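Local atomic coordinates of haloacid delahogenase-like family hydrolase (Xanthomonas campestris pv. campestris, PDB entry 2PKE), a protein that binds magnesium and probably acts as a phosphatase of the haloacid dehalogenase-like hydrolase family. Residues P178-R190 with V196-Y208. Sequence-based numbering, arbitrary orientation.
Sequences PAERFVMIGNSLR and VLAIGGWGIYTPY. With MG (magnesium ion), chain C.
In the Rossmann-like core of this HAD-family hydrolase, strands 182-186 and 202-205 lie parallel, joined by helix 189-198 as a beta-alpha-beta unit. Trp202 N donates to Phe182 O, the selenomethionine Met184 N to Trp202 O, Ile204 N to Met184 O and Gly186 N to Ile204 O, a ladder that Thr206 N extends to Gly186 O. On one face Ile185 and Ile204 run side by side, CG1 of Ile185 3.8 Å from CD1 of Ile204, with Val183 CG1 meeting that same methyl; Trp236 of helix 236-250 packs on Ile185. On the other, Val196 from the end of the helix sets CG2 3.7 Å from Met184 CB and CG1 against Phe182 CE2. At the start of the pair Trp202 NE1 donates a hydrogen bond to Glu180 O (2.8 Å), the oxygen near the indole plane but the N-H approaching from above the carbonyl plane. Beyond the strands, Asn187 OD1, hydrogen-bonded to Thr23 OG1, binds magnesium at 2.1 Å, completing with Asp19 OD2, the backbone O of Asp21 and three waters a six-ligand shell; one of these waters also accepts from Asn187 ND2. Tyr205 is sandwiched between Pro207 CD and, 3.8 Å from the ring centroid over the opposite face, Leu189 CG.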
loop_
_atom_site.group_PDB
_atom_site.type_symbol
_atom_site.label_atom_id
_atom_site.label_comp_id
_atom_site.label_asym_id
_atom_site.label_seq_id
_atom_site.Cartn_x
_atom_site.Cartn_y
_atom_site.Cartn_z
ATOM N N PRO A 178 0.504 25.373 1.235
ATOM C CA PRO A 178 1.082 25.611 -0.082
ATOM C C PRO A 178 2.509 25.097 -0.094
ATOM O O PRO A 178 3.125 24.987 0.969
ATOM C CB PRO A 178 1.051 27.109 -0.223
ATOM C CG PRO A 178 0.999 27.640 1.148
ATOM C CD PRO A 178 0.527 26.597 2.067
ATOM N N ALA A 179 3.011 24.776 -1.288
ATOM C CA ALA A 179 4.305 24.131 -1.405
ATOM C C ALA A 179 5.454 24.984 -0.909
ATOM O O ALA A 179 6.441 24.429 -0.434
ATOM C CB ALA A 179 4.545 23.659 -2.840
ATOM N N GLU A 180 5.351 26.311 -0.969
ATOM C CA GLU A 180 6.449 27.166 -0.464
ATOM C C GLU A 180 6.676 27.099 1.058
ATOM O O GLU A 180 7.649 27.679 1.564
ATOM C CB GLU A 180 6.314 28.627 -0.882
ATOM C CG GLU A 180 5.103 29.388 -0.222
ATOM C CD GLU A 180 3.833 29.306 -1.023
ATOM O OE1 GLU A 180 3.778 28.515 -2.004
ATOM O OE2 GLU A 180 2.872 30.018 -0.654
ATOM N N ARG A 181 5.779 26.425 1.768
ATOM C CA ARG A 181 5.918 26.181 3.183
ATOM C C ARG A 181 6.289 24.730 3.506
ATOM O O ARG A 181 6.191 24.321 4.651
ATOM C CB ARG A 181 4.634 26.580 3.903
ATOM C CG ARG A 181 4.236 27.997 3.628
ATOM C CD ARG A 181 3.165 28.509 4.580
ATOM N NE ARG A 181 2.600 29.742 4.034
ATOM C CZ ARG A 181 1.343 30.149 4.160
ATOM N NH1 ARG A 181 0.449 29.449 4.836
ATOM N NH2 ARG A 181 0.968 31.285 3.584
ATOM N N PHE A 182 6.809 23.986 2.514
ATOM C CA PHE A 182 7.186 22.614 2.678
ATOM C C PHE A 182 8.599 22.379 2.192
ATOM O O PHE A 182 8.979 22.875 1.129
ATOM C CB PHE A 182 6.162 21.740 1.950
ATOM C CG PHE A 182 6.520 20.315 1.857
ATOM C CD1 PHE A 182 6.476 19.470 2.954
ATOM C CD2 PHE A 182 6.888 19.796 0.646
ATOM C CE1 PHE A 182 6.788 18.129 2.813
ATOM C CE2 PHE A 182 7.190 18.468 0.496
ATOM C CZ PHE A 182 7.110 17.621 1.591
ATOM N N VAL A 183 9.373 21.668 3.015
ATOM C CA VAL A 183 10.692 21.174 2.652
ATOM C C VAL A 183 10.616 19.654 2.636
ATOM O O VAL A 183 10.093 19.047 3.546
ATOM C CB VAL A 183 11.810 21.618 3.660
ATOM C CG1 VAL A 183 13.166 21.185 3.166
ATOM C CG2 VAL A 183 11.820 23.149 3.858
HETATM N N MSE A 184 11.202 19.045 1.618
HETATM C CA MSE A 184 11.314 17.586 1.548
HETATM C C MSE A 184 12.782 17.165 1.659
HETATM O O MSE A 184 13.633 17.746 0.948
HETATM C CB MSE A 184 10.723 17.080 0.238
HETATM C CG MSE A 184 10.886 15.556 0.067
HETATM SE SE MSE A 184 9.770 14.429 1.185
HETATM C CE MSE A 184 10.537 12.852 0.371
ATOM N N ILE A 185 13.053 16.161 2.526
ATOM C CA ILE A 185 14.415 15.633 2.740
ATOM C C ILE A 185 14.506 14.234 2.167
ATOM O O ILE A 185 13.703 13.370 2.506
ATOM C CB ILE A 185 14.829 15.605 4.218
ATOM C CG1 ILE A 185 14.723 16.995 4.865
ATOM C CG2 ILE A 185 16.266 15.039 4.364
ATOM C CD1 ILE A 185 15.129 17.041 6.308
ATOM N N GLY A 186 15.465 14.010 1.275
ATOM C CA GLY A 186 15.672 12.682 0.744
ATOM C C GLY A 186 16.981 12.434 0.034
ATOM O O GLY A 186 17.783 13.330 -0.175
ATOM N N ASN A 187 17.200 11.183 -0.335
ATOM C CA ASN A 187 18.447 10.775 -0.958
ATOM C C ASN A 187 18.415 10.719 -2.463
ATOM O O ASN A 187 19.463 10.507 -3.058
ATOM C CB ASN A 187 18.877 9.410 -0.439
ATOM C CG ASN A 187 17.960 8.283 -0.885
ATOM O OD1 ASN A 187 16.861 8.132 -0.346
ATOM N ND2 ASN A 187 18.410 7.471 -1.846
ATOM N N SER A 188 17.227 10.835 -3.067
ATOM C CA SER A 188 17.088 10.786 -4.539
ATOM C C SER A 188 16.655 12.160 -5.066
ATOM O O SER A 188 15.590 12.621 -4.731
ATOM C CB SER A 188 16.051 9.724 -4.920
ATOM O OG SER A 188 15.735 9.800 -6.294
ATOM N N LEU A 189 17.536 12.838 -5.793
ATOM C CA LEU A 189 17.205 14.028 -6.569
ATOM C C LEU A 189 15.956 13.799 -7.443
ATOM O O LEU A 189 15.035 14.580 -7.393
ATOM C CB LEU A 189 18.389 14.426 -7.474
ATOM C CG LEU A 189 19.411 15.488 -7.012
ATOM C CD1 LEU A 189 20.217 16.036 -8.218
ATOM C CD2 LEU A 189 18.762 16.615 -6.283
ATOM N N ARG A 190 15.945 12.733 -8.232
ATOM C CA ARG A 190 14.830 12.439 -9.139
ATOM C C ARG A 190 13.492 12.296 -8.425
ATOM O O ARG A 190 12.501 12.816 -8.891
ATOM C CB ARG A 190 15.109 11.141 -9.933
ATOM C CG ARG A 190 14.666 11.154 -11.417
ATOM C CD ARG A 190 15.225 9.930 -12.204
ATOM N N VAL A 196 9.363 18.122 -5.822
ATOM C CA VAL A 196 8.949 19.115 -4.841
ATOM C C VAL A 196 9.382 20.521 -5.316
ATOM O O VAL A 196 8.624 21.475 -5.169
ATOM C CB VAL A 196 9.520 18.767 -3.425
ATOM C CG1 VAL A 196 9.201 19.895 -2.378
ATOM C CG2 VAL A 196 8.976 17.424 -2.973
ATOM N N LEU A 197 10.612 20.651 -5.812
ATOM C CA LEU A 197 11.065 21.896 -6.440
ATOM C C LEU A 197 10.097 22.248 -7.554
ATOM O O LEU A 197 9.676 23.384 -7.680
ATOM C CB LEU A 197 12.499 21.793 -6.981
ATOM C CG LEU A 197 13.598 21.538 -5.922
ATOM C CD1 LEU A 197 14.970 21.510 -6.531
ATOM C CD2 LEU A 197 13.505 22.561 -4.869
ATOM N N ALA A 198 9.675 21.252 -8.317
ATOM C CA ALA A 198 8.767 21.497 -9.451
ATOM C C ALA A 198 7.417 22.100 -9.111
ATOM O O ALA A 198 6.866 22.841 -9.908
ATOM C CB ALA A 198 8.567 20.176 -10.246
ATOM N N ILE A 199 6.870 21.786 -7.938
ATOM C CA ILE A 199 5.589 22.356 -7.483
ATOM C C ILE A 199 5.737 23.604 -6.613
ATOM O O ILE A 199 4.745 24.185 -6.185
ATOM C CB ILE A 199 4.700 21.333 -6.760
ATOM C CG1 ILE A 199 5.319 20.894 -5.424
ATOM C CG2 ILE A 199 4.356 20.117 -7.697
ATOM C CD1 ILE A 199 4.297 20.131 -4.547
ATOM N N GLY A 200 6.978 24.038 -6.413
ATOM C CA GLY A 200 7.282 25.279 -5.716
ATOM C C GLY A 200 7.807 25.098 -4.296
ATOM O O GLY A 200 7.868 26.056 -3.540
ATOM N N GLY A 201 8.197 23.877 -3.952
ATOM C CA GLY A 201 8.695 23.575 -2.590
ATOM C C GLY A 201 10.196 23.707 -2.492
ATOM O O GLY A 201 10.867 24.239 -3.386
ATOM N N TRP A 202 10.705 23.226 -1.382
ATOM C CA TRP A 202 12.090 23.303 -1.044
ATOM C C TRP A 202 12.588 21.910 -0.798
ATOM O O TRP A 202 11.831 21.012 -0.516
ATOM C CB TRP A 202 12.302 24.126 0.222
ATOM C CG TRP A 202 11.647 25.482 0.169
ATOM C CD1 TRP A 202 10.368 25.770 0.471
ATOM C CD2 TRP A 202 12.262 26.713 -0.196
ATOM N NE1 TRP A 202 10.128 27.106 0.319
ATOM C CE2 TRP A 202 11.276 27.719 -0.080
ATOM C CE3 TRP A 202 13.550 27.075 -0.604
ATOM C CZ2 TRP A 202 11.518 29.050 -0.405
ATOM C CZ3 TRP A 202 13.792 28.416 -0.922
ATOM C CH2 TRP A 202 12.784 29.385 -0.798
ATOM N N GLY A 203 13.894 21.742 -0.939
ATOM C CA GLY A 203 14.510 20.446 -0.928
ATOM C C GLY A 203 15.778 20.411 -0.118
ATOM O O GLY A 203 16.571 21.347 -0.130
ATOM N N ILE A 204 15.975 19.306 0.567
ATOM C CA ILE A 204 17.273 18.936 1.119
ATOM C C ILE A 204 17.680 17.559 0.539
ATOM O O ILE A 204 16.957 16.561 0.678
ATOM C CB ILE A 204 17.247 18.886 2.623
ATOM C CG1 ILE A 204 17.036 20.311 3.186
ATOM C CG2 ILE A 204 18.523 18.230 3.184
ATOM C CD1 ILE A 204 16.658 20.295 4.688
ATOM N N TYR A 205 18.838 17.556 -0.091
ATOM C CA TYR A 205 19.417 16.422 -0.783
ATOM C C TYR A 205 20.578 15.842 0.001
ATOM O O TYR A 205 21.608 16.486 0.150
ATOM C CB TYR A 205 19.913 16.867 -2.112
ATOM C CG TYR A 205 20.603 15.803 -2.945
ATOM C CD1 TYR A 205 20.065 14.531 -3.050
ATOM C CD2 TYR A 205 21.765 16.092 -3.657
ATOM C CE1 TYR A 205 20.680 13.562 -3.839
ATOM C CE2 TYR A 205 22.396 15.145 -4.435
ATOM C CZ TYR A 205 21.853 13.878 -4.520
ATOM O OH TYR A 205 22.436 12.908 -5.309
ATOM N N THR A 206 20.399 14.603 0.462
ATOM C CA THR A 206 21.421 13.837 1.199
ATOM C C THR A 206 21.637 12.485 0.525
ATOM O O THR A 206 20.956 11.500 0.839
ATOM C CB THR A 206 21.029 13.633 2.655
ATOM O OG1 THR A 206 20.919 14.904 3.277
ATOM C CG2 THR A 206 22.087 12.836 3.414
ATOM N N PRO A 207 22.572 12.441 -0.434
ATOM C CA PRO A 207 22.777 11.191 -1.161
ATOM C C PRO A 207 23.308 10.056 -0.260
ATOM O O PRO A 207 24.008 10.310 0.705
ATOM C CB PRO A 207 23.764 11.594 -2.262
ATOM C CG PRO A 207 24.455 12.775 -1.747
ATOM C CD PRO A 207 23.444 13.512 -0.928
ATOM N N TYR A 208 22.913 8.817 -0.569
ATOM C CA TYR A 208 23.322 7.660 0.198
ATOM C C TYR A 208 24.495 7.029 -0.527
ATOM O O TYR A 208 24.373 6.709 -1.703
ATOM C CB TYR A 208 22.175 6.668 0.286
ATOM C CG TYR A 208 22.463 5.521 1.225
ATOM C CD1 TYR A 208 22.532 5.734 2.600
ATOM C CD2 TYR A 208 22.668 4.231 0.745
ATOM C CE1 TYR A 208 22.810 4.713 3.469
ATOM C CE2 TYR A 208 22.938 3.191 1.617
ATOM C CZ TYR A 208 23.010 3.447 2.977
ATOM O OH TYR A 208 23.261 2.425 3.868
HETATM MG MG MG C . 15.230 6.845 -0.486
HETATM O O HOH W 1 21.233 8.300 -2.766
HETATM O O HOH W 2 16.323 5.469 -1.581
HETATM O O HOH W 3 20.013 11.280 -6.661
HETATM O O HOH W 4 14.750 8.040 -2.243
HETATM O O HOH W 5 13.266 5.992 -0.582
#